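L-ribulose 3-epimerase (Mesorhizobium loti, PDB 3VYL) catalyses the epimerization of ketoses at C3, acting most efficiently on L-ribulose and less efficiently on D-psicose and D-tagatose, with manganese as the bound metal. Local coordinates at residues G99-V103 with A235-S239; I92-R96 with A140-L144; I6-W11 with T23-T27; S15-L20 with D44-L50; I195-A199 with A228-I232. All blocks are in the same frame, centred on the assembly; numbering follows the deposited sequence.

Contact 1 (G99-V103 with A235-S239); sequences GGRKV and ADDLS
A salt-bridge network of Arg101, Lys102, Asp236 and Asp237 spans the N-terminal end of the barrel, near the start of strands 102-104 and 238-240. Two basic side chains reach from one wall and two acidic ones from the other. Lys102 NZ lies 3.1 Å from Asp236 OD1 and 3.2 Å from Asp236 OD2. Both bonds are weak, but the ammonium sits near both carboxylate oxygens. The lysine chain turns at its last torsion (chi4 -66°), which swings NZ to Asp236 and leaves CE 3.4 Å from Asp237 OD2. NZ also bonds Gly203 O.

These strands are the fourth and eighth of an eight-stranded TIM barrel. The manganese is about 12 Å from the side chain of Lys102.

Arg101 comes in beside the lysine. Its NH2 meets Asp236 OD1 at 3.5 Å, a weak bond though nearly straight at 166°, with the oxygen at the edge of the guanidinium. The guanidinium and carboxylate planes stand 78° apart. Arg101 NH1 lies 3.3 Å from Asp237 OD2, a salt bridge through charge alone, because the oxygen is well out of the guanidinium plane. Asp236 OD1 also accepts Asp237 N at 2.9 Å, on its anti side, which limits rotation of the carboxylate. An alanine in place of Asp236 would probably leave Lys102 and Arg101 without their shared counter-charge and Asp237 N without this acceptor. Asp237 OD1 is bonded to Arg3 N.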
# COMPACT_ATOMS: atom_id res chain seq x y z
N GLY A 99 22.63 -0.35 -34.04
CA GLY A 99 21.79 -1.54 -34.10
C GLY A 99 20.76 -1.50 -33.00
O GLY A 99 20.61 -2.46 -32.24
N GLY A 100 20.07 -0.37 -32.89
CA GLY A 100 19.04 -0.16 -31.89
C GLY A 100 17.74 0.22 -32.56
O GLY A 100 17.73 0.69 -33.70
N ARG A 101 16.64 0.05 -31.83
CA ARG A 101 15.30 0.27 -32.37
C ARG A 101 14.58 1.47 -31.74
O ARG A 101 13.61 1.98 -32.31
CB ARG A 101 14.47 -1.03 -32.26
CG ARG A 101 14.95 -1.97 -31.15
CD ARG A 101 14.66 -3.45 -31.45
NE ARG A 101 13.37 -3.98 -30.98
CZ ARG A 101 12.61 -3.50 -29.98
NH1 ARG A 101 12.98 -2.43 -29.28
NH2 ARG A 101 11.46 -4.10 -29.68
N LYS A 102 15.08 1.93 -30.60
CA LYS A 102 14.44 3.03 -29.85
C LYS A 102 15.33 4.26 -29.61
O LYS A 102 16.46 4.15 -29.12
CB LYS A 102 13.94 2.53 -28.48
CG LYS A 102 13.10 1.27 -28.50
CD LYS A 102 12.64 0.90 -27.10
CE LYS A 102 11.70 -0.30 -27.13
NZ LYS A 102 10.41 -0.01 -27.81
N VAL A 103 14.79 5.43 -29.95
CA VAL A 103 15.31 6.71 -29.45
C VAL A 103 14.32 7.23 -28.40
O VAL A 103 13.16 7.51 -28.71
CB VAL A 103 15.48 7.78 -30.57
CG1 VAL A 103 15.86 9.13 -29.97
CG2 VAL A 103 16.55 7.35 -31.56
N ALA A 235 4.85 -5.90 -23.58
CA ALA A 235 5.80 -6.90 -24.07
C ALA A 235 7.07 -6.29 -24.64
O ALA A 235 7.72 -6.88 -25.49
CB ALA A 235 5.13 -7.79 -25.10
N ASP A 236 7.41 -5.10 -24.16
CA ASP A 236 8.53 -4.33 -24.70
C ASP A 236 9.59 -4.08 -23.63
O ASP A 236 9.49 -4.58 -22.51
CB ASP A 236 8.03 -3.02 -25.33
CG ASP A 236 8.74 -2.69 -26.63
OD1 ASP A 236 9.96 -2.94 -26.75
OD2 ASP A 236 8.07 -2.18 -27.55
N ASP A 237 10.62 -3.32 -23.99
CA ASP A 237 11.77 -3.12 -23.11
C ASP A 237 11.48 -2.20 -21.92
O ASP A 237 10.64 -1.29 -22.00
CB ASP A 237 12.97 -2.56 -23.89
CG ASP A 237 13.38 -3.43 -25.06
OD1 ASP A 237 13.35 -4.68 -24.96
OD2 ASP A 237 13.76 -2.85 -26.10
N LEU A 238 12.19 -2.44 -20.82
CA LEU A 238 12.20 -1.51 -19.71
C LEU A 238 13.57 -1.52 -19.05
O LEU A 238 14.25 -2.56 -19.03
CB LEU A 238 11.09 -1.82 -18.69
CG LEU A 238 10.97 -3.21 -18.07
CD1 LEU A 238 11.90 -3.36 -16.88
CD2 LEU A 238 9.52 -3.39 -17.63
N SER A 239 13.97 -0.38 -18.50
CA SER A 239 15.31 -0.28 -17.94
C SER A 239 15.38 0.35 -16.58
O SER A 239 14.60 1.25 -16.26
CB SER A 239 16.23 0.47 -18.89
OG SER A 239 16.51 -0.37 -19.98

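Contact 2 (I92-R96 with A140-L144); sequences IALTR and AGVTL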
# COMPACT_ATOMS: atom_id res chain seq x y z
N ILE A 92 19.16 9.76 -34.09
CA ILE A 92 18.54 8.68 -34.85
C ILE A 92 19.62 7.85 -35.57
O ILE A 92 19.73 6.64 -35.34
CB ILE A 92 17.49 9.21 -35.83
CG1 ILE A 92 16.30 9.77 -35.06
CG2 ILE A 92 17.05 8.11 -36.78
CD1 ILE A 92 15.26 10.47 -35.91
N ALA A 93 20.42 8.52 -36.39
CA ALA A 93 21.52 7.88 -37.12
C ALA A 93 22.48 7.15 -36.17
O ALA A 93 22.99 6.07 -36.50
CB ALA A 93 22.26 8.88 -37.99
N LEU A 94 22.72 7.73 -35.00
CA LEU A 94 23.50 7.02 -33.98
C LEU A 94 22.83 5.69 -33.57
O LEU A 94 23.48 4.64 -33.59
CB LEU A 94 23.76 7.91 -32.76
CG LEU A 94 24.57 7.28 -31.62
CD1 LEU A 94 26.03 7.12 -32.00
CD2 LEU A 94 24.44 8.10 -30.35
N THR A 95 21.55 5.74 -33.22
CA THR A 95 20.79 4.55 -32.79
C THR A 95 20.83 3.48 -33.88
O THR A 95 21.23 2.34 -33.64
CB THR A 95 19.31 4.91 -32.46
OG1 THR A 95 19.27 5.94 -31.47
CG2 THR A 95 18.54 3.69 -31.96
N ARG A 96 20.42 3.89 -35.09
CA ARG A 96 20.43 3.05 -36.28
C ARG A 96 21.77 2.35 -36.48
O ARG A 96 21.81 1.13 -36.63
CB ARG A 96 20.05 3.87 -37.51
CG ARG A 96 20.00 3.10 -38.82
CD ARG A 96 20.27 4.03 -39.99
NE ARG A 96 21.61 4.60 -39.89
CZ ARG A 96 21.95 5.82 -40.30
NH1 ARG A 96 21.04 6.63 -40.85
NH2 ARG A 96 23.20 6.24 -40.14
N ALA A 140 14.80 5.07 -40.75
CA ALA A 140 16.01 4.51 -40.15
C ALA A 140 15.76 3.22 -39.35
O ALA A 140 16.69 2.62 -38.82
CB ALA A 140 16.71 5.55 -39.30
N GLY A 141 14.50 2.79 -39.30
CA GLY A 141 14.11 1.57 -38.57
C GLY A 141 14.11 1.76 -37.06
O GLY A 141 14.56 0.87 -36.32
N VAL A 142 13.62 2.92 -36.61
CA VAL A 142 13.60 3.27 -35.18
C VAL A 142 12.34 4.01 -34.76
O VAL A 142 11.79 4.82 -35.50
CB VAL A 142 14.86 4.07 -34.71
CG1 VAL A 142 16.15 3.30 -34.97
CG2 VAL A 142 14.90 5.46 -35.32
N THR A 143 11.90 3.74 -33.54
CA THR A 143 10.72 4.40 -32.97
C THR A 143 11.12 5.62 -32.16
O THR A 143 12.23 5.68 -31.63
CB THR A 143 9.97 3.41 -32.06
OG1 THR A 143 10.91 2.85 -31.12
CG2 THR A 143 9.36 2.29 -32.89
N LEU A 144 10.24 6.62 -32.08
CA LEU A 144 10.44 7.73 -31.14
C LEU A 144 9.56 7.55 -29.90
O LEU A 144 8.32 7.48 -30.00
CB LEU A 144 10.14 9.09 -31.79
CG LEU A 144 10.91 9.73 -32.97
CD1 LEU A 144 10.38 11.13 -33.22
CD2 LEU A 144 12.43 9.75 -32.79
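Apolar packing between Ile92 and the pair Ala140 and Val142 carries most of this contact. Ile92 CG2 lies anti to the backbone N, and from there it meets both partners. It is 3.6 Å from Ala140 CB and 3.7 Å from Val142 CG2. The other branch of Ile92 runs out along CG1, and its CD1 reaches Leu144 CD2 at 4.3 Å. Val142 uses both of its methyls, since its CG1 lies 3.9 Å from Thr95 CG2. The hydroxyl of Thr95 takes no part, being bonded to Thr91 O one turn back in its own helix.

A second kind of contact is alkyl chain against backbone. Arg96 lays its CG 3.3 Å from Ala140 O, while its CD lies 3.9 Å from Ala140 CB. The arginine then bends at chi3 (62°), and its guanidinium folds back over Ala93 CA of the same helix. No hydrogen bond joins the two segments.

Gly141 ends helix 120-139 in a Schellman motif and leads into strand 143-147. Helix 78-98 packs on Ala140 and Val142, which flank that glycine. Ala137 of helix 120-139 touches Ile92, Val142 and Leu144, and Val103 of strand 102-104 lies against Thr95.

Contact 3 (I6-W11 with T23-T27); sequences IHSFVW and TLANT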
# COMPACT_ATOMS: atom_id res chain seq x y z
N ILE A 6 19.47 -1.33 -18.48
CA ILE A 6 20.05 -0.48 -17.44
C ILE A 6 20.69 0.71 -18.15
O ILE A 6 21.21 0.57 -19.26
CB ILE A 6 21.07 -1.27 -16.58
CG1 ILE A 6 21.54 -0.45 -15.37
CG2 ILE A 6 22.24 -1.77 -17.43
CD1 ILE A 6 22.35 -1.24 -14.36
N HIS A 7 20.63 1.88 -17.54
CA HIS A 7 21.22 3.08 -18.13
C HIS A 7 22.71 3.08 -17.92
O HIS A 7 23.19 2.82 -16.82
CB HIS A 7 20.61 4.33 -17.51
CG HIS A 7 20.82 5.57 -18.33
ND1 HIS A 7 19.79 6.25 -18.89
CD2 HIS A 7 21.98 6.24 -18.70
CE1 HIS A 7 20.28 7.30 -19.57
NE2 HIS A 7 21.62 7.30 -19.46
N SER A 8 23.46 3.38 -18.98
CA SER A 8 24.93 3.39 -18.92
C SER A 8 25.45 4.19 -17.74
O SER A 8 26.44 3.79 -17.09
CB SER A 8 25.54 3.91 -20.23
OG SER A 8 24.90 5.08 -20.71
N PHE A 9 24.79 5.31 -17.44
CA PHE A 9 25.26 6.23 -16.41
C PHE A 9 25.20 5.68 -15.00
O PHE A 9 25.65 6.35 -14.08
CB PHE A 9 24.53 7.58 -16.50
CG PHE A 9 24.84 8.37 -17.74
CD1 PHE A 9 25.82 7.95 -18.65
CD2 PHE A 9 24.16 9.55 -18.00
CE1 PHE A 9 26.09 8.69 -19.79
CE2 PHE A 9 24.43 10.29 -19.15
CZ PHE A 9 25.40 9.86 -20.04
N VAL A 10 24.65 4.48 -14.82
CA VAL A 10 24.79 3.75 -13.56
C VAL A 10 26.26 3.35 -13.41
O VAL A 10 26.78 3.25 -12.31
CB VAL A 10 23.92 2.47 -13.52
CG1 VAL A 10 24.22 1.63 -12.28
CG2 VAL A 10 22.43 2.80 -13.58
N TRP A 11 26.91 3.11 -14.55
CA TRP A 11 28.29 2.62 -14.57
C TRP A 11 29.32 3.72 -14.78
O TRP A 11 30.21 3.90 -13.96
CB TRP A 11 28.44 1.55 -15.64
CG TRP A 11 27.52 0.35 -15.53
CD1 TRP A 11 26.59 -0.09 -16.46
CD2 TRP A 11 27.45 -0.63 -14.44
NE1 TRP A 11 25.96 -1.22 -16.03
CE2 TRP A 11 26.44 -1.61 -14.83
CE3 TRP A 11 28.11 -0.79 -13.23
CZ2 TRP A 11 26.11 -2.68 -14.03
CZ3 TRP A 11 27.77 -1.89 -12.43
CH2 TRP A 11 26.79 -2.81 -12.83
N THR A 23 31.39 -0.61 -19.12
CA THR A 23 29.95 -0.47 -19.02
C THR A 23 29.25 -1.76 -19.47
O THR A 23 28.46 -2.35 -18.74
CB THR A 23 29.47 0.76 -19.82
OG1 THR A 23 30.07 1.93 -19.25
CG2 THR A 23 27.98 0.93 -19.75
N LEU A 24 29.61 -2.22 -20.67
CA LEU A 24 29.09 -3.45 -21.25
C LEU A 24 29.33 -4.70 -20.40
O LEU A 24 28.41 -5.46 -20.13
CB LEU A 24 29.65 -3.64 -22.66
CG LEU A 24 28.93 -2.97 -23.85
CD1 LEU A 24 28.12 -1.74 -23.47
CD2 LEU A 24 29.90 -2.66 -24.98
N ALA A 25 30.57 -4.92 -19.97
CA ALA A 25 30.89 -6.11 -19.17
C ALA A 25 30.18 -6.09 -17.81
O ALA A 25 29.81 -7.15 -17.27
CB ALA A 25 32.39 -6.26 -18.99
N ASN A 26 30.02 -4.89 -17.26
CA ASN A 26 29.30 -4.73 -16.00
C ASN A 26 27.82 -5.03 -16.19
O ASN A 26 27.25 -5.78 -15.40
CB ASN A 26 29.53 -3.33 -15.41
CG ASN A 26 30.92 -3.18 -14.81
OD1 ASN A 26 31.83 -3.95 -15.12
ND2 ASN A 26 31.08 -2.20 -13.93
N THR A 27 27.22 -4.48 -17.25
CA THR A 27 25.86 -4.81 -17.65
C THR A 27 25.60 -6.32 -17.66
O THR A 27 24.64 -6.80 -17.04
CB THR A 27 25.53 -4.22 -19.03
OG1 THR A 27 25.72 -2.80 -19.01
CG2 THR A 27 24.11 -4.52 -19.42
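Trp11 lies flat against helix 17-30, with Asn26 over one face of its indole and Thr23 and Thr27 toward its pyrrole side. Its CB starts 4.2 Å from Thr23 CG2. CG is anti to the carbonyl carbon (chi1 -57°), and this directs the ring at the helix. CD1 is the next atom to touch, 3.7 Å from Thr23 CG2 and equally near Thr23 O. NE1 then comes 3.4 Å from Thr27 OG1. Farther along, the six-membered ring receives Asn26 CB in a CH-pi contact, with CB 3.4 Å from the ring centroid and only 6° off the normal. The Asn26 amide stands steeply to the ring, its plane turned 80° away, and its ND2 lies 3.4 Å from Trp11 CE3. At the far side of the ring, CZ2 rests near the backbone C and O of Asn26.

Smaller contacts flank the indole. Ser8 CB meets Thr23 CG2, and Ile6 CG2 slides past Thr27 CG2 at 3.9 Å. Ala270 of helix 266-292 touches both Trp11 and Ile6. An alanine at the Trp11 position would probably open a gap between helix 17-30 and helix 266-292 and leave Asn26 CB without its aromatic face.

The contact joins the first strand of the barrel and the loop after it to the following helix. Within that helix Thr23 O accepts both Thr27 N and Thr27 OG1 (2.8 Å). The clear hold on Trp11 is the CH-pi and van der Waals packing over its ring face.

Contact 4 (S15-L20 with D44-L50); sequences SAQSEL and DVDIGRL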
# COMPACT_ATOMS: atom_id res chain seq x y z
N SER A 15 32.97 8.40 -22.44
CA SER A 15 32.95 7.82 -23.78
C SER A 15 34.24 7.09 -24.17
O SER A 15 34.31 6.51 -25.25
CB SER A 15 32.64 8.90 -24.82
OG SER A 15 31.29 9.31 -24.76
N ALA A 16 35.26 7.11 -23.32
CA ALA A 16 36.49 6.36 -23.59
C ALA A 16 36.15 4.89 -23.91
O ALA A 16 35.28 4.30 -23.27
CB ALA A 16 37.44 6.45 -22.41
N GLN A 17 36.82 4.32 -24.91
CA GLN A 17 36.52 2.95 -25.36
C GLN A 17 36.73 1.89 -24.27
O GLN A 17 36.08 0.85 -24.27
CB GLN A 17 37.31 2.59 -26.63
CG GLN A 17 36.95 1.25 -27.28
CD GLN A 17 35.56 1.20 -27.95
OE1 GLN A 17 34.91 0.14 -27.99
NE2 GLN A 17 35.12 2.33 -28.50
N SER A 18 37.65 2.16 -23.36
CA SER A 18 37.92 1.28 -22.23
C SER A 18 36.79 1.34 -21.19
O SER A 18 36.47 0.34 -20.54
CB SER A 18 39.29 1.62 -21.63
OG SER A 18 39.22 1.96 -20.25
N GLU A 19 36.21 2.53 -21.04
CA GLU A 19 35.06 2.75 -20.16
C GLU A 19 33.74 2.24 -20.75
O GLU A 19 32.92 1.68 -20.02
CB GLU A 19 34.93 4.24 -19.81
CG GLU A 19 35.86 4.70 -18.71
CD GLU A 19 35.57 4.00 -17.39
OE1 GLU A 19 34.63 4.42 -16.69
OE2 GLU A 19 36.28 3.03 -17.06
N LEU A 20 33.55 2.43 -22.06
CA LEU A 20 32.41 1.88 -22.79
C LEU A 20 32.42 0.35 -22.75
O LEU A 20 31.38 -0.30 -22.69
CB LEU A 20 32.43 2.36 -24.24
CG LEU A 20 32.05 3.81 -24.55
CD1 LEU A 20 32.18 4.07 -26.05
CD2 LEU A 20 30.65 4.17 -24.08
N ASP A 44 34.20 10.90 -31.64
CA ASP A 44 34.81 10.52 -30.37
C ASP A 44 34.81 9.00 -30.15
O ASP A 44 35.64 8.47 -29.40
CB ASP A 44 34.06 11.22 -29.22
CG ASP A 44 34.73 11.07 -27.86
OD1 ASP A 44 34.08 11.42 -26.85
OD2 ASP A 44 35.90 10.61 -27.78
N VAL A 45 33.88 8.31 -30.81
CA VAL A 45 33.62 6.89 -30.55
C VAL A 45 33.67 6.06 -31.84
O VAL A 45 33.14 6.47 -32.87
CB VAL A 45 32.24 6.71 -29.87
CG1 VAL A 45 31.89 5.23 -29.70
CG2 VAL A 45 32.22 7.42 -28.53
N ASP A 46 34.32 4.91 -31.76
CA ASP A 46 34.29 3.93 -32.85
C ASP A 46 32.93 3.20 -32.82
O ASP A 46 32.79 2.15 -32.18
CB ASP A 46 35.46 2.96 -32.73
CG ASP A 46 35.80 2.26 -34.04
OD1 ASP A 46 34.94 2.19 -34.96
OD2 ASP A 46 36.95 1.76 -34.15
N ILE A 47 31.96 3.77 -33.52
CA ILE A 47 30.56 3.33 -33.47
C ILE A 47 30.34 1.87 -33.91
O ILE A 47 29.65 1.10 -33.21
CB ILE A 47 29.66 4.28 -34.29
CG1 ILE A 47 29.55 5.63 -33.57
CG2 ILE A 47 28.28 3.68 -34.54
CD1 ILE A 47 28.89 6.71 -34.41
N GLY A 48 30.90 1.49 -35.05
CA GLY A 48 30.72 0.15 -35.60
C GLY A 48 31.37 -0.90 -34.73
O GLY A 48 30.87 -2.01 -34.58
N ARG A 49 32.51 -0.53 -34.15
CA ARG A 49 33.20 -1.37 -33.19
C ARG A 49 32.29 -1.60 -31.98
O ARG A 49 32.10 -2.74 -31.54
CB ARG A 49 34.53 -0.72 -32.76
CG ARG A 49 35.06 -1.15 -31.40
CD ARG A 49 35.84 -2.45 -31.47
NE ARG A 49 37.24 -2.22 -31.83
CZ ARG A 49 38.23 -2.04 -30.95
NH1 ARG A 49 39.47 -1.84 -31.37
NH2 ARG A 49 37.97 -2.06 -29.64
N LEU A 50 31.72 -0.50 -31.47
CA LEU A 50 30.80 -0.53 -30.34
C LEU A 50 29.61 -1.45 -30.65
O LEU A 50 29.32 -2.38 -29.89
CB LEU A 50 30.30 0.88 -30.03
CG LEU A 50 30.13 1.40 -28.60
CD1 LEU A 50 28.97 2.38 -28.59
CD2 LEU A 50 29.92 0.32 -27.54
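Leu20 and Val45 meet tip to tip at the buried heart of this contact, with Leu20 CD1 3.8 Å from Val45 CG1. The same CD1 lies 4.2 Å from Leu50 CG, so one methyl serves two partners. The other Val45 methyl, CG2, is turned to Ser15, 4.0 Å from its CB.

Around this centre the contacts become polar in composition, though no hydrogen bond crosses. Ser15 CB sits 3.5 Å from Asp44 OD1. Gln17 bends at chi2 (70°) and brings OE1 to 3.6 Å from Arg49 CG. It crosses the arginine at a slant, the amide and guanidinium planes 73° apart.

The backbone sets these groups in place. Ala16 and Asp46 are the N-cap residues of helices 17-30 and 47-57, and their carbonyls accept Leu20 N and Leu50 N. Two helix starts are thus brought side by side on the outside of the barrel. Leu40 lies against both Ser15 and Leu50, and Leu98 of helix 78-98 also touches Leu50.

Between these segments cohesion rests on apolar packing of Leu20, Val45 and Leu50. Gln17 and Arg49 meet nearer the surface, in van der Waals contact.

Contact 5 (I195-A199 with A228-I232); sequences IRHAA and ALTAI
Ile195 packs its CG2 methyl into a group of three side chains on helix 222-231 and the turn that follows it. CG2 is anti to the backbone N, with CG1 beside that N (chi1 -72°), which points the methyl at the neighbouring helix. It lies 3.7 Å from Ala228 CB, 3.9 Å from Ile232 CD1 and 4.0 Å from Leu229 CD2. The two isoleucines cross at about a right angle. The small Ala228 is consistent with the close approach of the helices here, where the CA atoms of Arg196 and Ala228 are 6.1 Å apart.

Arg196 comes next. Its chain is extended from CG to NE and carries the guanidinium across to Ala231. Ala231 CB sits over one face of that group, 3.4 Å from NH2. The same arginine lies at a subunit interface, where it packs on Leu193 of the second subunit and its NH1 comes close to Arg196 NH1 of that subunit.

Helices 191-197 and 222-231 lie in the outer helical layer of the TIM barrel and flank strand 202-207 in the chain. Near this level helix 191-197 ends, Ala198 being the first residue to leave helical angles, and the chain turns toward that strand.

Ala199 makes the last contact, its CB 3.8 Å from Ile232 CG2. That methyl also rests 3.9 Å from Arg196 CA.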
# COMPACT_ATOMS: atom_id res chain seq x y z
N ILE A 195 -0.62 3.89 -16.29
CA ILE A 195 -0.17 2.81 -17.17
C ILE A 195 -1.36 2.20 -17.95
O ILE A 195 -1.30 2.08 -19.18
CB ILE A 195 0.60 1.71 -16.41
CG1 ILE A 195 1.98 2.23 -15.99
CG2 ILE A 195 0.76 0.46 -17.28
CD1 ILE A 195 2.62 1.48 -14.83
N ARG A 196 -2.44 1.86 -17.24
CA ARG A 196 -3.63 1.26 -17.86
C ARG A 196 -4.23 2.18 -18.92
O ARG A 196 -4.69 1.72 -19.97
CB ARG A 196 -4.69 0.94 -16.82
CG ARG A 196 -4.38 -0.28 -15.99
CD ARG A 196 -5.42 -0.46 -14.91
NE ARG A 196 -5.16 -1.66 -14.12
CZ ARG A 196 -5.63 -2.87 -14.40
NH1 ARG A 196 -6.39 -3.05 -15.47
NH2 ARG A 196 -5.33 -3.90 -13.62
N HIS A 197 -4.22 3.47 -18.62
CA HIS A 197 -4.76 4.47 -19.52
C HIS A 197 -3.96 4.59 -20.79
O HIS A 197 -4.49 5.01 -21.81
CB HIS A 197 -4.82 5.80 -18.79
CG HIS A 197 -5.54 6.88 -19.55
ND1 HIS A 197 -6.85 6.79 -19.86
CD2 HIS A 197 -5.10 8.10 -20.04
CE1 HIS A 197 -7.23 7.90 -20.53
NE2 HIS A 197 -6.15 8.70 -20.64
N ALA A 198 -2.68 4.21 -20.74
CA ALA A 198 -1.74 4.40 -21.85
C ALA A 198 -1.52 3.14 -22.70
O ALA A 198 -0.65 3.12 -23.58
CB ALA A 198 -0.41 4.91 -21.32
N ALA A 199 -2.30 2.09 -22.44
CA ALA A 199 -2.19 0.80 -23.13
C ALA A 199 -2.03 0.92 -24.64
O ALA A 199 -2.77 1.67 -25.30
CB ALA A 199 -3.38 -0.08 -22.80
N ALA A 228 0.07 -3.48 -13.30
CA ALA A 228 -0.50 -2.69 -14.39
C ALA A 228 0.10 -3.06 -15.76
O ALA A 228 -0.64 -3.33 -16.70
CB ALA A 228 -0.35 -1.20 -14.13
N LEU A 229 1.44 -3.11 -15.86
CA LEU A 229 2.12 -3.58 -17.08
C LEU A 229 1.61 -4.94 -17.50
O LEU A 229 1.34 -5.16 -18.69
CB LEU A 229 3.65 -3.65 -16.89
CG LEU A 229 4.36 -2.33 -16.60
CD1 LEU A 229 5.81 -2.56 -16.24
CD2 LEU A 229 4.25 -1.36 -17.76
N THR A 230 1.46 -5.83 -16.53
CA THR A 230 0.97 -7.19 -16.78
C THR A 230 -0.50 -7.18 -17.19
O THR A 230 -0.90 -7.95 -18.07
CB THR A 230 1.18 -8.09 -15.56
OG1 THR A 230 2.57 -8.10 -15.20
CG2 THR A 230 0.67 -9.52 -15.82
N ALA A 231 -1.31 -6.32 -16.58
CA ALA A 231 -2.71 -6.23 -16.97
C ALA A 231 -2.83 -5.82 -18.43
O ALA A 231 -3.71 -6.31 -19.12
CB ALA A 231 -3.47 -5.27 -16.08
N ILE A 232 -1.96 -4.93 -18.88
CA ILE A 232 -2.02 -4.42 -20.26
C ILE A 232 -1.20 -5.29 -21.22
O ILE A 232 -1.15 -5.01 -22.41
CB ILE A 232 -1.58 -2.93 -20.38
CG1 ILE A 232 -0.12 -2.73 -19.95
CG2 ILE A 232 -2.49 -2.01 -19.59
CD1 ILE A 232 0.55 -1.54 -20.60

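In the fold
From the N terminus, contact 3 closes first, folding helix 17-30 back on strand 4-7. Contact 4 crosses it, linking the start of that helix to helix 47-57, and Leu24 packs on Leu50 between the two. Contact 2 comes later and ties helix 78-98 to the entry of strand 143-147; Leu94 and Ile47 join it to contact 4. Contact 1 crosses contact 2, and its long loop runs from the fourth strand of the barrel to the eighth. Contact 5 is nested within that loop and pairs two outer helices. Leu229 touches Leu238 there. Contacts 4 and 5 lie on opposite sides of the chain's centre, their centres about 37 Å apart.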